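Local coordinates for protein 3-isopropylmalate dehydratase small subunit (Campylobacter jejuni, PDB 3Q3W) that serves as the small subunit of the enzyme that interconverts 2-isopropylmalate and 3-isopropylmalate through 2-isopropylmaleate, at residues A[44-49]-A[61-66]. Numbering follows the deposited sequence.
Sequences HLFHDL and MDFNLN
N66 ND2 hydrogen-bonds to two backbone carbonyls, R50 O and N60 O, linking the helix end to the start of the 61-66 loop, beside the place where F63 packs against F46 and L49. This is an edge-to-face aromatic pair flanked by two leucines, in the aconitase C-terminal domain, within the excursion between the parallel neighbouring strands 9-17 and 73-78. A type II turn from H44 to H47 starts the short helix 47-50; F46 takes its third position with positive phi and is also the helix N-cap. The F63 ring reaches across because its CG lies anti to the backbone N (chi1 -170°). It presents its edge to the face of F46 in an offset T-shaped pair, centroids 5.6 Å apart and planes at 65°. The closest touch there is F63 CZ against F46 CB, 3.5 Å. L49 CB lies over one face of F63 in a CH-pi contact, 4.0 Å from the ring centroid and 23° off the normal; L65 N lies 4.1 Å above the opposite face, toward the rim. N66 N bonds back to F63 O at 3.0 Å, closing the short 3-10 turn. Against the sheet, F46 and L65 touch L76 of strand 73-78, and F46 and F63 touch L17 of strand 9-17. On the helix, H47 ND1 donates nearly in its ring plane to D48 OD1 (2.7 Å). Next to the F63 edge, L65 CD1 meets F46 CD2 at 3.6 Å.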
loop_
_atom_site.group_PDB
_atom_site.type_symbol
_atom_site.label_atom_id
_atom_site.label_comp_id
_atom_site.label_asym_id
_atom_site.label_seq_id
_atom_site.Cartn_x
_atom_site.Cartn_y
_atom_site.Cartn_z
ATOM N N HIS A 44 -9.193 -10.365 -3.032
ATOM C CA HIS A 44 -9.945 -9.437 -3.864
ATOM C C HIS A 44 -9.213 -8.149 -4.130
ATOM O O HIS A 44 -9.687 -7.313 -4.842
ATOM C CB HIS A 44 -11.245 -9.134 -3.157
ATOM C CG HIS A 44 -11.947 -10.352 -2.704
ATOM N ND1 HIS A 44 -12.100 -11.460 -3.512
ATOM C CD2 HIS A 44 -12.512 -10.664 -1.515
ATOM C CE1 HIS A 44 -12.757 -12.390 -2.843
ATOM N NE2 HIS A 44 -13.004 -11.938 -1.630
ATOM N N LEU A 45 -8.030 -7.976 -3.561
ATOM C CA LEU A 45 -7.338 -6.760 -3.767
ATOM C C LEU A 45 -7.036 -6.597 -5.243
ATOM O O LEU A 45 -6.529 -7.514 -5.877
ATOM C CB LEU A 45 -6.024 -6.777 -2.973
ATOM C CG LEU A 45 -5.134 -5.572 -3.166
ATOM C CD1 LEU A 45 -5.735 -4.326 -2.513
ATOM C CD2 LEU A 45 -3.748 -5.912 -2.579
ATOM N N PHE A 46 -7.242 -5.383 -5.727
ATOM C CA PHE A 46 -6.977 -5.000 -7.107
ATOM C C PHE A 46 -7.646 -5.895 -8.145
ATOM O O PHE A 46 -7.172 -6.043 -9.270
ATOM C CB PHE A 46 -5.452 -4.850 -7.353
ATOM C CG PHE A 46 -4.843 -3.704 -6.628
ATOM C CD1 PHE A 46 -5.337 -2.431 -6.793
ATOM C CD2 PHE A 46 -3.737 -3.884 -5.811
ATOM C CE1 PHE A 46 -4.758 -1.320 -6.109
ATOM C CE2 PHE A 46 -3.172 -2.807 -5.141
ATOM C CZ PHE A 46 -3.677 -1.514 -5.322
ATOM N N HIS A 47 -8.805 -6.412 -7.786
ATOM C CA HIS A 47 -9.499 -7.427 -8.581
ATOM C C HIS A 47 -9.551 -7.166 -10.084
ATOM O O HIS A 47 -9.215 -8.047 -10.879
ATOM C CB HIS A 47 -10.925 -7.557 -8.049
ATOM C CG HIS A 47 -11.777 -8.492 -8.818
ATOM N ND1 HIS A 47 -12.471 -8.115 -9.947
ATOM C CD2 HIS A 47 -12.053 -9.801 -8.625
ATOM C CE1 HIS A 47 -13.179 -9.140 -10.386
ATOM N NE2 HIS A 47 -12.952 -10.172 -9.599
ATOM N N ASP A 48 -9.983 -5.966 -10.463
ATOM C CA ASP A 48 -10.247 -5.646 -11.863
ATOM C C ASP A 48 -8.959 -5.450 -12.649
ATOM O O ASP A 48 -8.906 -5.714 -13.860
ATOM C CB ASP A 48 -11.101 -4.396 -11.965
ATOM C CG ASP A 48 -12.431 -4.540 -11.224
ATOM O OD1 ASP A 48 -12.938 -5.678 -11.058
ATOM O OD2 ASP A 48 -12.945 -3.503 -10.791
ATOM N N LEU A 49 -7.909 -5.033 -11.951
ATOM C CA LEU A 49 -6.552 -5.014 -12.549
ATOM C C LEU A 49 -5.834 -6.398 -12.522
ATOM O O LEU A 49 -4.906 -6.669 -13.332
ATOM C CB LEU A 49 -5.706 -3.983 -11.790
ATOM C CG LEU A 49 -6.311 -2.572 -11.731
ATOM C CD1 LEU A 49 -5.679 -1.746 -10.587
ATOM C CD2 LEU A 49 -6.152 -1.853 -13.057
HETATM N N MSE A 61 -1.127 -11.064 -16.156
HETATM C CA MSE A 61 0.334 -10.889 -15.991
HETATM C C MSE A 61 0.902 -9.511 -16.331
HETATM O O MSE A 61 2.057 -9.245 -16.032
HETATM C CB MSE A 61 1.131 -11.960 -16.718
HETATM C CG MSE A 61 0.775 -13.396 -16.297
HETATM SE SE MSE A 61 1.127 -13.610 -14.380
HETATM C CE MSE A 61 2.992 -13.410 -14.340
ATOM N N ASP A 62 0.106 -8.617 -16.891
ATOM C CA ASP A 62 0.540 -7.234 -17.061
ATOM C C ASP A 62 0.372 -6.394 -15.804
ATOM O O ASP A 62 0.779 -5.246 -15.789
ATOM C CB ASP A 62 -0.207 -6.532 -18.216
ATOM C CG ASP A 62 0.606 -5.398 -18.829
ATOM O OD1 ASP A 62 1.857 -5.472 -18.853
ATOM O OD2 ASP A 62 -0.006 -4.439 -19.310
ATOM N N PHE A 63 -0.246 -6.962 -14.766
ATOM C CA PHE A 63 -0.332 -6.324 -13.470
ATOM C C PHE A 63 0.902 -6.712 -12.656
ATOM O O PHE A 63 1.185 -7.898 -12.417
ATOM C CB PHE A 63 -1.628 -6.766 -12.766
ATOM C CG PHE A 63 -1.926 -6.010 -11.542
ATOM C CD1 PHE A 63 -1.967 -4.624 -11.555
ATOM C CD2 PHE A 63 -2.179 -6.674 -10.340
ATOM C CE1 PHE A 63 -2.258 -3.940 -10.404
ATOM C CE2 PHE A 63 -2.485 -5.963 -9.199
ATOM C CZ PHE A 63 -2.486 -4.627 -9.224
ATOM N N ASN A 64 1.652 -5.727 -12.235
ATOM C CA ASN A 64 2.946 -6.013 -11.620
ATOM C C ASN A 64 2.892 -6.956 -10.406
ATOM O O ASN A 64 3.784 -7.815 -10.247
ATOM C CB ASN A 64 3.665 -4.707 -11.254
ATOM C CG ASN A 64 4.467 -4.115 -12.421
ATOM O OD1 ASN A 64 4.836 -4.824 -13.348
ATOM N ND2 ASN A 64 4.739 -2.805 -12.355
ATOM N N LEU A 65 1.860 -6.837 -9.568
ATOM C CA LEU A 65 1.770 -7.694 -8.370
ATOM C C LEU A 65 1.659 -9.149 -8.678
ATOM O O LEU A 65 1.898 -9.958 -7.795
ATOM C CB LEU A 65 0.613 -7.316 -7.416
ATOM C CG LEU A 65 0.807 -6.107 -6.527
ATOM C CD1 LEU A 65 -0.542 -5.645 -5.869
ATOM C CD2 LEU A 65 1.915 -6.288 -5.483
ATOM N N ASN A 66 1.327 -9.497 -9.919
ATOM C CA ASN A 66 1.241 -10.880 -10.356
ATOM C C ASN A 66 2.587 -11.509 -10.800
ATOM O O ASN A 66 2.715 -12.745 -10.912
ATOM C CB ASN A 66 0.180 -11.017 -11.490
ATOM C CG ASN A 66 -1.271 -10.896 -10.973
ATOM O OD1 ASN A 66 -1.534 -11.132 -9.804
ATOM N ND2 ASN A 66 -2.183 -10.451 -11.822
#